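Local coordinates for TraM protein (PDB 3WZ3) that probably serves as an inner-membrane component of the plasmid R64 type IVB secretion (conjugation) system, this chain being a periplasmic fragment, at residues I116-V121 with M130-M135. Sequence-based numbering, arbitrary orientation.
Sequences ITIQRV and MEIRQM
Thr117 O takes two backbone N-H groups from the facing strand: a short bond from Arg133 N (2.8 Å) and a weak one from Gln134 N (3.5 Å). Arg133 and Gln134 both face Thr117, and the register shifts by one between Thr117 and Ile118. Thr117 N returns a bond to Gln134 O, while Gln119 and Glu131 exchange a backbone pair farther along. The bulge points the start of the Arg133 side chain toward the partner strand, and its chain runs past Thr117 CG2 to the Gln119 amide. This amide bridges two charges: its OE1 receives Arg133 NH1 (2.8 Å) at the guanidinium edge, the two planes turned 61° apart, and its NE2 reaches the anti lone pair of Glu131 OE2 (2.8 Å). Extended beyond CG (chi2 -173° and -169°), Gln119 and Glu131 run side by side to this bond. With both ends held, the amide's rotation is fixed; Glu131 OE1 has a salt bridge to Lys126. Val121 CG2 packs against Glu131 CD (3.5 Å). A water joins Gln134 NE2 to Thr117 OG1, which also bonds Thr91. On the other face Ile116 CG2 meets Ile132 CG1 (3.7 Å), and Ile118 CG2 lies on Met130 CB (3.8 Å), with Phe13 and Ala10 of helix 7-22 packing on Ile118 and Met130. This is a classic beta bulge in the antiparallel hairpin of strands 110-120 and 130-139, in a helix-backed sheet consistent with the NTF2-like fold.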
ATOM      1  N   ILE A 116       1.419   1.547   7.848  1.00  5.52           N
ATOM      2  CA  ILE A 116       2.171   2.281   6.852  1.00  5.68           C
ATOM      3  C   ILE A 116       2.940   3.387   7.566  1.00  6.97           C
ATOM      4  O   ILE A 116       2.331   4.180   8.289  1.00  8.64           O
ATOM      5  CB  ILE A 116       1.167   2.952   5.866  1.00 10.45           C
ATOM      6  CG1 ILE A 116       0.292   1.885   5.202  1.00 15.89           C
ATOM      7  CG2 ILE A 116       1.892   3.805   4.836  1.00 15.81           C
ATOM      8  CD1 ILE A 116       1.081   0.974   4.389  1.00 14.84           C
ATOM      9  N   THR A 117       4.258   3.444   7.409  1.00  4.83           N
ATOM     10  CA  THR A 117       5.015   4.600   7.868  1.00  3.77           C
ATOM     11  C   THR A 117       5.439   5.421   6.657  1.00  4.59           C
ATOM     12  O   THR A 117       6.086   4.899   5.730  1.00  5.26           O
ATOM     13  CB  THR A 117       6.229   4.246   8.717  1.00  5.27           C
ATOM     14  OG1 THR A 117       5.797   3.628   9.939  1.00  7.92           O
ATOM     15  CG2 THR A 117       6.976   5.516   9.102  1.00  6.57           C
ATOM     16  N   ILE A 118       5.039   6.683   6.664  1.00  4.61           N
ATOM     17  CA  ILE A 118       5.311   7.630   5.593  1.00  3.97           C
ATOM     18  C   ILE A 118       6.361   8.597   6.096  1.00  6.05           C
ATOM     19  O   ILE A 118       6.247   9.116   7.216  1.00  6.96           O
ATOM     20  CB  ILE A 118       4.041   8.399   5.227  1.00  4.45           C
ATOM     21  CG1 ILE A 118       3.015   7.437   4.638  1.00  7.32           C
ATOM     22  CG2 ILE A 118       4.358   9.522   4.223  1.00  6.40           C
ATOM     23  CD1 ILE A 118       1.617   8.010   4.529  1.00  7.04           C
ATOM     24  N   GLN A 119       7.404   8.827   5.309  1.00  6.25           N
ATOM     25  CA  GLN A 119       8.409   9.825   5.670  1.00  3.85           C
ATOM     26  C   GLN A 119       8.436  10.961   4.656  1.00  4.99           C
ATOM     27  O   GLN A 119       8.081  10.783   3.498  1.00  6.71           O
ATOM     28  CB  GLN A 119       9.806   9.199   5.778  1.00  4.88           C
ATOM     29  CG  GLN A 119      10.360   8.678   4.447  1.00  6.80           C
ATOM     30  CD  GLN A 119      11.663   7.905   4.622  1.00  9.09           C
ATOM     31  OE1 GLN A 119      12.155   7.728   5.739  1.00 11.30           O
ATOM     32  NE2 GLN A 119      12.228   7.442   3.521  1.00  9.06           N
ATOM     33  N   ARG A 120       8.875  12.129   5.111  1.00  6.17           N
ATOM     34  CA  ARG A 120       9.078  13.265   4.232  1.00  5.23           C
ATOM     35  C   ARG A 120      10.248  13.010   3.279  1.00  5.42           C
ATOM     36  O   ARG A 120      11.207  12.314   3.624  1.00  8.17           O
ATOM     37  CB  ARG A 120       9.381  14.516   5.063  1.00  6.05           C
ATOM     38  CG  ARG A 120       8.162  15.161   5.725  1.00  7.44           C
ATOM     39  CD  ARG A 120       7.091  15.645   4.713  1.00  5.67           C
ATOM     40  NE  ARG A 120       7.739  16.252   3.537  1.00  5.20           N
ATOM     41  CZ  ARG A 120       8.264  17.469   3.514  1.00  7.29           C
ATOM     42  NH1 ARG A 120       8.170  18.279   4.570  1.00  8.28           N
ATOM     43  NH2 ARG A 120       8.873  17.880   2.409  1.00  7.34           N
ATOM     44  N   VAL A 121      10.151  13.624   2.091  1.00  5.88           N
ATOM     45  CA  VAL A 121      11.149  13.563   1.033  1.00  8.12           C
ATOM     46  C   VAL A 121      11.303  14.987   0.505  1.00  6.05           C
ATOM     47  O   VAL A 121      10.353  15.752   0.490  1.00  6.16           O
ATOM     48  CB  VAL A 121      10.660  12.668  -0.126  1.00  7.40           C
ATOM     49  CG1 VAL A 121      11.669  12.618  -1.262  1.00 12.20           C
ATOM     50  CG2 VAL A 121      10.405  11.266   0.399  1.00  9.75           C
HETATM   51  N   MSE A 130       6.626  12.987  -0.116  1.00  4.65           N
HETATM   52  CA  MSE A 130       6.414  11.868   0.798  1.00  6.24           C
HETATM   53  C   MSE A 130       6.698  10.538   0.123  1.00  5.02           C
HETATM   54  O   MSE A 130       6.596  10.417  -1.106  1.00  5.17           O
HETATM   55  CB  MSE A 130       4.958  11.856   1.263  1.00  6.61           C
HETATM   56  CG  MSE A 130       4.636  12.991   2.231  1.00  7.33           C
HETATM   57 SE   MSE A 130       2.763  13.002   2.837  1.00 12.76          SE
HETATM   58  CE  MSE A 130       1.959  13.772   1.250  1.00 11.11           C
ATOM     59  N   GLU A 131       6.989   9.530   0.936  1.00  4.96           N
ATOM     60  CA  GLU A 131       7.053   8.152   0.450  1.00  4.08           C
ATOM     61  C   GLU A 131       6.849   7.199   1.612  1.00  5.62           C
ATOM     62  O   GLU A 131       7.166   7.515   2.769  1.00  5.60           O
ATOM     63  CB  GLU A 131       8.394   7.877  -0.248  1.00  6.38           C
ATOM     64  CG  GLU A 131       9.551   7.794   0.692  1.00  5.86           C
ATOM     65  CD  GLU A 131      10.905   7.784   0.004  1.00  7.50           C
ATOM     66  OE1 GLU A 131      10.954   7.773  -1.252  1.00 10.19           O
ATOM     67  OE2 GLU A 131      11.934   7.782   0.720  1.00  9.89           O
ATOM     68  N   ILE A 132       6.314   6.023   1.316  1.00  4.41           N
ATOM     69  CA  ILE A 132       6.131   4.992   2.321  1.00  4.26           C
ATOM     70  C   ILE A 132       7.439   4.247   2.545  1.00  4.41           C
ATOM     71  O   ILE A 132       7.966   3.603   1.626  1.00  4.27           O
ATOM     72  CB  ILE A 132       5.055   4.003   1.842  1.00  3.91           C
ATOM     73  CG1 ILE A 132       3.704   4.722   1.739  1.00  5.72           C
ATOM     74  CG2 ILE A 132       5.003   2.800   2.780  1.00  4.78           C
ATOM     75  CD1 ILE A 132       2.614   3.907   1.020  1.00  7.98           C
ATOM     76  N   ARG A 133       7.962   4.308   3.765  1.00  6.60           N
ATOM     77  CA  ARG A 133       9.218   3.621   4.067  1.00  5.38           C
ATOM     78  C   ARG A 133       9.046   2.269   4.720  1.00  6.11           C
ATOM     79  O   ARG A 133      10.007   1.497   4.794  1.00  7.04           O
ATOM     80  CB  ARG A 133      10.139   4.477   4.931  1.00  8.29           C
ATOM     81  CG  ARG A 133       9.527   4.837   6.256  1.00  9.56           C
ATOM     82  CD  ARG A 133      10.555   5.474   7.202  1.00 13.40           C
ATOM     83  NE  ARG A 133      11.447   4.491   7.790  1.00 17.68           N
ATOM     84  CZ  ARG A 133      12.763   4.475   7.603  1.00 23.19           C
ATOM     85  NH1 ARG A 133      13.341   5.399   6.840  1.00 20.73           N
ATOM     86  NH2 ARG A 133      13.501   3.528   8.172  1.00 28.07           N
ATOM     87  N   GLN A 134       7.830   1.964   5.169  1.00  5.08           N
ATOM     88  CA  GLN A 134       7.535   0.659   5.762  1.00  4.79           C
ATOM     89  C   GLN A 134       6.073   0.330   5.590  1.00  6.74           C
ATOM     90  O   GLN A 134       5.225   1.191   5.792  1.00  5.13           O
ATOM     91  CB  GLN A 134       7.898   0.619   7.251  1.00  7.22           C
ATOM     92  CG  GLN A 134       7.837  -0.806   7.824  1.00  8.49           C
ATOM     93  CD  GLN A 134       8.401  -0.911   9.215  1.00 13.12           C
ATOM     94  OE1 GLN A 134       9.277  -1.735   9.483  1.00 19.56           O
ATOM     95  NE2 GLN A 134       7.895  -0.098  10.112  1.00 10.35           N
HETATM   96  N   MSE A 135       5.794  -0.914   5.196  1.00  5.94           N
HETATM   97  CA  MSE A 135       4.431  -1.427   5.029  1.00  6.26           C
HETATM   98  C   MSE A 135       4.368  -2.794   5.681  1.00  7.91           C
HETATM   99  O   MSE A 135       5.192  -3.671   5.376  1.00  8.84           O
HETATM  100  CB  MSE A 135       4.055  -1.566   3.556  1.00  7.25           C
HETATM  101  CG  MSE A 135       2.699  -2.199   3.358  1.00  8.63           C
HETATM  102 SE   MSE A 135       2.083  -2.143   1.482  1.00 18.04          SE
HETATM  103  CE  MSE A 135       1.245  -0.398   1.427  1.00 15.77           C
TER
HETATM  104  O   HOH W   1       5.432   1.063  10.084  1.00 11.31           O